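PDB 1B7G: protein (glyceraldehyde 3-phosphate dehydrogenase) from Sulfolobus solfataricus, which oxidises and phosphorylates D-glyceraldehyde 3-phosphate to 1,3-bisphosphoglycerate in glycolysis, reducing NADP, its preferred cofactor, or NAD. Local coordinates for residues A[87-90]-A[91-95]; A[263-267]-A[268-272]; A[320-323]-A[324-327]. The protein carries 1 engineered substitution. One frame throughout, in Å; residues are numbered along the deposited sequence.

Interaction 1. Residues A[87-90]-A[91-95]; sequences NGVG and AQYKP
V89 and Y93, one helical turn apart, lie side by side and point the same way. CG1 of V89 meets the rim of the Y93 ring in its plane, 3.9 Å from CE2, so the tyrosine offers an edge and not a face. The branch reaches the ring because CG1 stands anti to the backbone N of V89 (chi1 178°), on the side of the carbonyl carbon. That same carbonyl holds the turn together: V89 O takes a hydrogen bond of 3.0 Å from Y93 N and a weak one from Q92 N. On the flank, the extended Q92 side chain runs back along the chain, and its CG rests 3.6 Å from G88 O. One residue further on, K94 N gives a weak bond of 2.8 Å to G90 O.

E110 also holds this first turn: its OE2 accepts a hydrogen bond from G90 N and a weak one from G88 N, and its OE1 a weak one from A91 N. G88 has a phi of 90°, where a side chain would press on the carbonyl of N87. Further along, K94 NZ bonds V114 O and its charge sits against the Y133 ring. The loop and the turn after it lead into helix 89-99, which joins parallel strands 80-83 and 103-106 in a beta-alpha-beta unit of the Rossmann-type nucleotide-binding fold.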
ATOM      1  N   ASN A  87      -2.649 -10.215 -21.778  1.00 37.60           N
ATOM      2  CA  ASN A  87      -2.880  -9.775 -23.161  1.00 39.28           C
ATOM      3  C   ASN A  87      -2.812 -10.986 -24.087  1.00 38.00           C
ATOM      4  O   ASN A  87      -1.903 -11.809 -24.008  1.00 34.83           O
ATOM      5  CB  ASN A  87      -1.914  -8.728 -23.696  1.00 36.11           C
ATOM      6  CG  ASN A  87      -1.719  -7.551 -22.764  1.00 42.75           C
ATOM      7  OD1 ASN A  87      -2.619  -7.171 -22.018  1.00 31.81           O
ATOM      8  ND2 ASN A  87      -0.524  -6.972 -22.793  1.00 38.85           N
ATOM      9  N   GLY A  88      -3.773 -11.052 -25.018  1.00 33.26           N
ATOM     10  CA  GLY A  88      -3.792 -12.160 -25.960  1.00 34.65           C
ATOM     11  C   GLY A  88      -4.599 -13.358 -25.487  1.00 36.15           C
ATOM     12  O   GLY A  88      -5.108 -14.114 -26.311  1.00 38.62           O
ATOM     13  N   VAL A  89      -4.788 -13.552 -24.188  1.00 39.51           N
ATOM     14  CA  VAL A  89      -5.569 -14.709 -23.702  1.00 35.84           C
ATOM     15  C   VAL A  89      -7.039 -14.466 -23.904  1.00 38.04           C
ATOM     16  O   VAL A  89      -7.843 -15.370 -24.165  1.00 41.57           O
ATOM     17  CB  VAL A  89      -5.158 -15.032 -22.266  1.00 42.27           C
ATOM     18  CG1 VAL A  89      -5.953 -16.186 -21.674  1.00 43.10           C
ATOM     19  CG2 VAL A  89      -3.650 -15.360 -22.216  1.00 35.86           C
ATOM     20  N   GLY A  90      -7.482 -13.207 -23.927  1.00 33.18           N
ATOM     21  CA  GLY A  90      -8.895 -12.901 -24.115  1.00 34.61           C
ATOM     22  C   GLY A  90      -9.406 -13.421 -25.446  1.00 36.69           C
ATOM     23  O   GLY A  90     -10.505 -13.949 -25.527  1.00 36.95           O
ATOM     24  N   ALA A  91      -8.605 -13.274 -26.476  1.00 33.13           N
ATOM     25  CA  ALA A  91      -8.876 -13.739 -27.815  1.00 36.45           C
ATOM     26  C   ALA A  91      -8.954 -15.265 -27.869  1.00 35.59           C
ATOM     27  O   ALA A  91      -9.611 -15.823 -28.739  1.00 37.37           O
ATOM     28  CB  ALA A  91      -7.748 -13.261 -28.748  1.00 36.92           C
ATOM     29  N   GLN A  92      -8.242 -15.926 -26.975  1.00 36.57           N
ATOM     30  CA  GLN A  92      -8.297 -17.381 -26.876  1.00 41.45           C
ATOM     31  C   GLN A  92      -9.616 -17.790 -26.239  1.00 40.79           C
ATOM     32  O   GLN A  92     -10.184 -18.782 -26.669  1.00 42.45           O
ATOM     33  CB  GLN A  92      -7.115 -17.904 -26.074  1.00 45.98           C
ATOM     34  CG  GLN A  92      -5.775 -17.645 -26.780  1.00 52.77           C
ATOM     35  CD  GLN A  92      -4.611 -18.186 -25.975  1.00 60.77           C
ATOM     36  OE1 GLN A  92      -4.770 -19.069 -25.129  1.00 64.62           O
ATOM     37  NE2 GLN A  92      -3.416 -17.665 -26.237  1.00 71.32           N
ATOM     38  N   TYR A  93     -10.153 -16.995 -25.297  1.00 38.76           N
ATOM     39  CA  TYR A  93     -11.447 -17.308 -24.721  1.00 40.77           C
ATOM     40  C   TYR A  93     -12.618 -16.790 -25.549  1.00 42.79           C
ATOM     41  O   TYR A  93     -13.727 -17.330 -25.437  1.00 44.46           O
ATOM     42  CB  TYR A  93     -11.577 -16.821 -23.281  1.00 39.38           C
ATOM     43  CG  TYR A  93     -10.937 -17.753 -22.286  1.00 38.77           C
ATOM     44  CD1 TYR A  93     -11.632 -18.880 -21.839  1.00 40.87           C
ATOM     45  CD2 TYR A  93      -9.670 -17.515 -21.788  1.00 35.94           C
ATOM     46  CE1 TYR A  93     -11.050 -19.752 -20.937  1.00 40.89           C
ATOM     47  CE2 TYR A  93      -9.081 -18.378 -20.888  1.00 41.79           C
ATOM     48  CZ  TYR A  93      -9.784 -19.496 -20.466  1.00 41.92           C
ATOM     49  OH  TYR A  93      -9.206 -20.338 -19.556  1.00 41.89           O
ATOM     50  N   LYS A  94     -12.405 -15.828 -26.461  1.00 38.36           N
ATOM     51  CA  LYS A  94     -13.533 -15.317 -27.242  1.00 40.83           C
ATOM     52  C   LYS A  94     -14.404 -16.379 -27.886  1.00 37.96           C
ATOM     53  O   LYS A  94     -15.632 -16.394 -27.708  1.00 40.61           O
ATOM     54  CB  LYS A  94     -13.059 -14.211 -28.186  1.00 33.66           C
ATOM     55  CG  LYS A  94     -14.127 -13.674 -29.122  1.00 33.12           C
ATOM     56  CD  LYS A  94     -15.281 -13.055 -28.360  1.00 35.37           C
ATOM     57  CE  LYS A  94     -16.386 -12.608 -29.312  1.00 35.91           C
ATOM     58  NZ  LYS A  94     -15.908 -11.727 -30.391  1.00 35.30           N
ATOM     59  N   PRO A  95     -13.892 -17.340 -28.624  1.00 42.28           N
ATOM     60  CA  PRO A  95     -14.693 -18.406 -29.212  1.00 43.03           C
ATOM     61  C   PRO A  95     -15.439 -19.235 -28.172  1.00 45.13           C
ATOM     62  O   PRO A  95     -16.585 -19.649 -28.415  1.00 48.07           O
ATOM     63  CB  PRO A  95     -13.700 -19.246 -29.991  1.00 41.04           C
ATOM     64  CG  PRO A  95     -12.350 -18.886 -29.475  1.00 41.67           C
ATOM     65  CD  PRO A  95     -12.449 -17.465 -28.988  1.00 42.92           C
TER

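Interaction 2. Residues A[263-267]-A[268-272]; sequences EVARD and LKRDR
V264 and L268 lean side by side in the same direction, CG1 of the valine 3.6 Å from CD1 of the leucine. The leucine's CG and CD1 lie beside V264 O, which accepts the 2.9 Å bond from L268 N. Beyond this pair the chain leaves the helix: K269 has a positive phi (63°), and R270 N returns to A265 O at 3.0 Å, nearly straight at hydrogen, in a Schellman motif. K269 N adds a bond to R266 O from well above its carbonyl plane. Bent at chi2 (-54°) and chi4 (82°), the K269 side chain folds back over the helix end, CD 3.3 Å from R266 O.

R266 reaches back toward E263. Its NH1 meets the syn side of E263 OE1 at 3.0 Å, tilted out of both planes, and its guanidinium also meets R272 and, through NH2, E301, both of the second subunit. K14 of that subunit pairs with D267 and E263, D271 and D18 of that subunit with K269 NZ; R270 pairs with E277 of its own chain. Small apolar contacts and backbone bonds finish the helix, whereas the charged ends are largely spent on ion pairs, several tying the two subunits together.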
ATOM      1  N   GLU A 263       1.045   7.341  -0.833  1.00 25.70           N
ATOM      2  CA  GLU A 263       0.956   7.620   0.565  1.00 26.50           C
ATOM      3  C   GLU A 263      -0.387   8.247   0.955  1.00 29.51           C
ATOM      4  O   GLU A 263      -0.950   7.815   1.952  1.00 27.18           O
ATOM      5  CB  GLU A 263       2.087   8.531   1.076  1.00 22.95           C
ATOM      6  CG  GLU A 263       2.280   8.377   2.580  1.00 24.95           C
ATOM      7  CD  GLU A 263       2.969   7.150   3.077  1.00 26.30           C
ATOM      8  OE1 GLU A 263       3.323   6.198   2.350  1.00 29.75           O
ATOM      9  OE2 GLU A 263       3.153   7.068   4.321  1.00 28.49           O
ATOM     10  N   VAL A 264      -0.845   9.265   0.256  1.00 25.23           N
ATOM     11  CA  VAL A 264      -2.146   9.874   0.537  1.00 30.46           C
ATOM     12  C   VAL A 264      -3.238   8.804   0.606  1.00 26.87           C
ATOM     13  O   VAL A 264      -4.070   8.813   1.519  1.00 25.84           O
ATOM     14  CB  VAL A 264      -2.528  10.929  -0.511  1.00 27.45           C
ATOM     15  CG1 VAL A 264      -4.023  11.297  -0.423  1.00 27.80           C
ATOM     16  CG2 VAL A 264      -1.658  12.171  -0.315  1.00 23.39           C
ATOM     17  N   ALA A 265      -3.217   7.877  -0.344  1.00 24.57           N
ATOM     18  CA  ALA A 265      -4.199   6.821  -0.410  1.00 25.82           C
ATOM     19  C   ALA A 265      -4.139   5.869   0.781  1.00 28.91           C
ATOM     20  O   ALA A 265      -5.208   5.371   1.218  1.00 26.90           O
ATOM     21  CB  ALA A 265      -4.046   6.027  -1.703  1.00 26.62           C
ATOM     22  N   ARG A 266      -2.928   5.517   1.205  1.00 22.66           N
ATOM     23  CA  ARG A 266      -2.690   4.706   2.363  1.00 26.89           C
ATOM     24  C   ARG A 266      -3.301   5.395   3.601  1.00 23.25           C
ATOM     25  O   ARG A 266      -4.042   4.736   4.314  1.00 27.67           O
ATOM     26  CB  ARG A 266      -1.189   4.452   2.642  1.00 22.67           C
ATOM     27  CG  ARG A 266      -0.539   3.514   1.637  1.00 25.10           C
ATOM     28  CD  ARG A 266       0.986   3.486   1.862  1.00 31.35           C
ATOM     29  NE  ARG A 266       1.337   2.409   2.803  1.00 30.40           N
ATOM     30  CZ  ARG A 266       2.516   2.364   3.432  1.00 32.80           C
ATOM     31  NH1 ARG A 266       3.454   3.297   3.270  1.00 24.83           N
ATOM     32  NH2 ARG A 266       2.742   1.355   4.250  1.00 23.98           N
ATOM     33  N   ASP A 267      -3.020   6.651   3.848  1.00 24.63           N
ATOM     34  CA  ASP A 267      -3.511   7.380   4.986  1.00 29.74           C
ATOM     35  C   ASP A 267      -5.007   7.699   4.933  1.00 35.54           C
ATOM     36  O   ASP A 267      -5.605   7.872   6.003  1.00 32.70           O
ATOM     37  CB  ASP A 267      -2.769   8.722   5.180  1.00 24.98           C
ATOM     38  CG  ASP A 267      -1.311   8.434   5.616  1.00 32.25           C
ATOM     39  OD1 ASP A 267      -1.013   7.255   5.877  1.00 29.09           O
ATOM     40  OD2 ASP A 267      -0.525   9.385   5.680  1.00 29.06           O
ATOM     41  N   LEU A 268      -5.586   7.757   3.748  1.00 30.52           N
ATOM     42  CA  LEU A 268      -7.016   7.942   3.564  1.00 35.47           C
ATOM     43  C   LEU A 268      -7.725   6.598   3.720  1.00 31.05           C
ATOM     44  O   LEU A 268      -8.971   6.524   3.713  1.00 30.60           O
ATOM     45  CB  LEU A 268      -7.369   8.558   2.188  1.00 23.79           C
ATOM     46  CG  LEU A 268      -7.137  10.061   2.038  1.00 30.75           C
ATOM     47  CD1 LEU A 268      -7.399  10.479   0.581  1.00 25.79           C
ATOM     48  CD2 LEU A 268      -8.031  10.894   2.944  1.00 23.31           C
ATOM     49  N   LYS A 269      -6.949   5.519   3.839  1.00 27.12           N
ATOM     50  CA  LYS A 269      -7.426   4.171   4.038  1.00 29.64           C
ATOM     51  C   LYS A 269      -8.251   3.676   2.865  1.00 31.69           C
ATOM     52  O   LYS A 269      -9.234   2.948   2.997  1.00 27.61           O
ATOM     53  CB  LYS A 269      -8.182   4.073   5.384  1.00 32.51           C
ATOM     54  CG  LYS A 269      -7.511   4.663   6.616  1.00 27.27           C
ATOM     55  CD  LYS A 269      -6.104   4.163   6.888  1.00 34.52           C
ATOM     56  CE  LYS A 269      -5.472   4.857   8.102  1.00 34.75           C
ATOM     57  NZ  LYS A 269      -5.900   4.263   9.412  1.00 33.05           N
ATOM     58  N   ARG A 270      -7.828   4.019   1.621  1.00 23.73           N
ATOM     59  CA  ARG A 270      -8.513   3.529   0.432  1.00 29.46           C
ATOM     60  C   ARG A 270      -8.144   2.057   0.268  1.00 30.55           C
ATOM     61  O   ARG A 270      -6.988   1.708   0.584  1.00 24.16           O
ATOM     62  CB  ARG A 270      -8.126   4.357  -0.811  1.00 30.82           C
ATOM     63  CG  ARG A 270      -8.386   5.850  -0.543  1.00 23.38           C
ATOM     64  CD  ARG A 270      -8.370   6.685  -1.821  1.00 26.28           C
ATOM     65  NE  ARG A 270      -9.610   6.516  -2.607  1.00 28.48           N
ATOM     66  CZ  ARG A 270      -9.775   6.881  -3.869  1.00 28.49           C
ATOM     67  NH1 ARG A 270      -8.780   7.458  -4.585  1.00 23.31           N
ATOM     68  NH2 ARG A 270     -10.956   6.720  -4.451  1.00 23.95           N
ATOM     69  N   ASP A 271      -9.054   1.257  -0.251  1.00 29.45           N
ATOM     70  CA  ASP A 271      -8.847  -0.178  -0.389  1.00 32.80           C
ATOM     71  C   ASP A 271      -7.650  -0.504  -1.253  1.00 34.82           C
ATOM     72  O   ASP A 271      -7.600  -0.080  -2.419  1.00 27.61           O
ATOM     73  CB  ASP A 271     -10.111  -0.824  -0.980  1.00 29.10           C
ATOM     74  CG  ASP A 271     -10.075  -2.335  -0.874  1.00 43.91           C
ATOM     75  OD1 ASP A 271      -9.529  -3.022  -1.756  1.00 47.62           O
ATOM     76  OD2 ASP A 271     -10.621  -2.847   0.132  1.00 58.06           O
ATOM     77  N   ARG A 272      -6.659  -1.228  -0.744  1.00 26.40           N
ATOM     78  CA  ARG A 272      -5.459  -1.567  -1.493  1.00 28.54           C
ATOM     79  C   ARG A 272      -4.645  -0.335  -1.870  1.00 28.93           C
ATOM     80  O   ARG A 272      -3.733  -0.417  -2.705  1.00 31.90           O
ATOM     81  CB  ARG A 272      -5.704  -2.380  -2.769  1.00 29.84           C
ATOM     82  CG  ARG A 272      -6.528  -3.635  -2.679  1.00 24.87           C
ATOM     83  CD  ARG A 272      -6.290  -4.619  -3.791  1.00 28.15           C
ATOM     84  NE  ARG A 272      -6.810  -5.954  -3.551  1.00 30.75           N
ATOM     85  CZ  ARG A 272      -8.089  -6.320  -3.580  1.00 38.68           C
ATOM     86  NH1 ARG A 272      -9.023  -5.419  -3.829  1.00 29.69           N
ATOM     87  NH2 ARG A 272      -8.442  -7.599  -3.394  1.00 29.49           N
TER

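Interaction 3. Residues A[320-323]-A[324-327]; sequences SAED and SMRI
The guanidinium of R326 has E322 O over one face, 3.9 Å above its plane and displaced toward the rim, while D323 OD1 and a water lie at its edge, in the plane. D323 OD1 takes a hydrogen bond of 2.9 Å from R326 NH1, part of a salt bridge. It is met on the anti side of the carboxylate, and the two flat groups are turned 62° against each other, so a single oxygen rather than a two-pronged pairing carries the bridge. The water accepts from the same NH1 at 2.7 Å and donates to D323 O, so NH1 holds D323 OD1 directly and D323 O through the water. R326 reaches back by sending CG away from its own N (chi1 161°) and bending at chi3 (-39°). E322 crosses it at about a right angle, its CG 3.8 Å from R326 NH2.

On another flank of the helix, M325 curls over the first turn, its CE 3.6 Å from A321 O. The turn itself is begun by S320 at the N-cap, whose OG accepts from D323 N at 2.9 Å; regular bonds follow from S324 N to S320 O and from M325 N to A321 O. With an alanine at D323 the R326 guanidinium would probably lose its charged mate and be freer to swing away from the turn.

As the first turns of helix 321-331, the segment rests on two other helices. A321 and S324 touch Y125 of helix 121-128, where M325 meets A121. S324 OG bonds D310 and R313 of helix 304-315, against which M325 and I327 also pack.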
ATOM      1  N   SER A 320     -29.386   3.433 -17.353  1.00 29.91           N
ATOM      2  CA  SER A 320     -28.821   4.516 -18.152  1.00 27.02           C
ATOM      3  C   SER A 320     -27.329   4.678 -17.810  1.00 30.86           C
ATOM      4  O   SER A 320     -26.943   4.176 -16.767  1.00 27.82           O
ATOM      5  CB  SER A 320     -29.573   5.808 -17.926  1.00 25.65           C
ATOM      6  OG  SER A 320     -29.261   6.440 -16.694  1.00 30.50           O
ATOM      7  N   ALA A 321     -26.618   5.463 -18.624  1.00 29.18           N
ATOM      8  CA  ALA A 321     -25.214   5.764 -18.410  1.00 30.53           C
ATOM      9  C   ALA A 321     -25.042   6.443 -17.060  1.00 31.85           C
ATOM     10  O   ALA A 321     -24.217   6.101 -16.217  1.00 29.38           O
ATOM     11  CB  ALA A 321     -24.698   6.692 -19.519  1.00 30.07           C
ATOM     12  N   GLU A 322     -25.921   7.418 -16.849  1.00 29.04           N
ATOM     13  CA  GLU A 322     -25.923   8.195 -15.631  1.00 28.68           C
ATOM     14  C   GLU A 322     -26.273   7.373 -14.399  1.00 32.30           C
ATOM     15  O   GLU A 322     -25.624   7.504 -13.329  1.00 30.02           O
ATOM     16  CB  GLU A 322     -26.837   9.396 -15.788  1.00 30.19           C
ATOM     17  CG  GLU A 322     -26.557  10.471 -14.743  1.00 35.22           C
ATOM     18  CD  GLU A 322     -25.424  11.394 -15.206  1.00 43.94           C
ATOM     19  OE1 GLU A 322     -24.778  11.144 -16.256  1.00 41.14           O
ATOM     20  OE2 GLU A 322     -25.216  12.410 -14.522  1.00 56.24           O
ATOM     21  N   ASP A 323     -27.320   6.559 -14.476  1.00 33.46           N
ATOM     22  CA  ASP A 323     -27.662   5.687 -13.346  1.00 32.82           C
ATOM     23  C   ASP A 323     -26.511   4.738 -12.994  1.00 30.03           C
ATOM     24  O   ASP A 323     -26.228   4.513 -11.807  1.00 26.31           O
ATOM     25  CB  ASP A 323     -28.903   4.841 -13.679  1.00 29.68           C
ATOM     26  CG  ASP A 323     -30.175   5.679 -13.572  1.00 37.57           C
ATOM     27  OD1 ASP A 323     -30.158   6.761 -12.954  1.00 41.12           O
ATOM     28  OD2 ASP A 323     -31.199   5.271 -14.127  1.00 44.26           O
ATOM     29  N   SER A 324     -25.948   4.061 -13.979  1.00 26.06           N
ATOM     30  CA  SER A 324     -24.853   3.114 -13.767  1.00 27.05           C
ATOM     31  C   SER A 324     -23.639   3.816 -13.137  1.00 30.28           C
ATOM     32  O   SER A 324     -23.195   3.497 -12.032  1.00 27.04           O
ATOM     33  CB  SER A 324     -24.380   2.462 -15.059  1.00 29.41           C
ATOM     34  OG  SER A 324     -23.405   1.461 -14.835  1.00 24.22           O
ATOM     35  N   MET A 325     -23.242   4.931 -13.739  1.00 31.21           N
ATOM     36  CA  MET A 325     -22.052   5.620 -13.181  1.00 30.40           C
ATOM     37  C   MET A 325     -22.314   6.088 -11.769  1.00 31.91           C
ATOM     38  O   MET A 325     -21.414   6.043 -10.917  1.00 25.52           O
ATOM     39  CB  MET A 325     -21.578   6.690 -14.121  1.00 22.98           C
ATOM     40  CG  MET A 325     -20.856   6.146 -15.384  1.00 26.95           C
ATOM     41  SD  MET A 325     -20.111   7.561 -16.246  1.00 22.86           S
ATOM     42  CE  MET A 325     -21.548   8.515 -16.677  1.00 33.37           C
ATOM     43  N   ARG A 326     -23.558   6.484 -11.437  1.00 29.13           N
ATOM     44  CA  ARG A 326     -23.807   6.914 -10.062  1.00 30.75           C
ATOM     45  C   ARG A 326     -23.644   5.759  -9.086  1.00 28.87           C
ATOM     46  O   ARG A 326     -23.007   5.939  -8.039  1.00 27.77           O
ATOM     47  CB  ARG A 326     -25.135   7.659  -9.918  1.00 33.36           C
ATOM     48  CG  ARG A 326     -25.657   7.715  -8.495  1.00 36.20           C
ATOM     49  CD  ARG A 326     -27.111   8.169  -8.402  1.00 41.58           C
ATOM     50  NE  ARG A 326     -27.365   9.230  -9.365  1.00 51.24           N
ATOM     51  CZ  ARG A 326     -28.093   9.137 -10.474  1.00 58.24           C
ATOM     52  NH1 ARG A 326     -28.734   8.020 -10.798  1.00 43.53           N
ATOM     53  NH2 ARG A 326     -28.172  10.208 -11.271  1.00 46.29           N
ATOM     54  N   ILE A 327     -24.113   4.561  -9.403  1.00 30.53           N
ATOM     55  CA  ILE A 327     -24.000   3.423  -8.485  1.00 30.79           C
ATOM     56  C   ILE A 327     -22.548   2.950  -8.396  1.00 29.02           C
ATOM     57  O   ILE A 327     -22.029   2.673  -7.324  1.00 27.58           O
ATOM     58  CB  ILE A 327     -24.938   2.286  -8.885  1.00 28.62           C
ATOM     59  CG1 ILE A 327     -26.402   2.776  -8.612  1.00 31.08           C
ATOM     60  CG2 ILE A 327     -24.678   1.015  -8.142  1.00 28.72           C
ATOM     61  CD1 ILE A 327     -27.433   2.028  -9.425  1.00 28.64           C
TER
HETATM   62  O   HOH W   1     -28.339   5.523  -9.989  1.00 41.53           O

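Overall arrangement
The three contacts are local turns at the ends of separate helices, and none touches another. Interaction 1 opens helix 89-99, interaction 2 closes helix 258-267, and interaction 3 opens helix 321-331. Interactions 1 and 2 lie on opposite sides of the chain's centre, their own centres 34 Å apart; interactions 2 and 3 come closest, about 12 Å between nearest atoms. Interaction 1 lies nearest an annotated site, with the side-chain positions of G88 and G109 about 7 Å apart; G109 probably binds NAD, by similarity. Interaction 2 faces the second subunit, whereas 320-327 is a surface helix start away from the annotated sites and from that subunit.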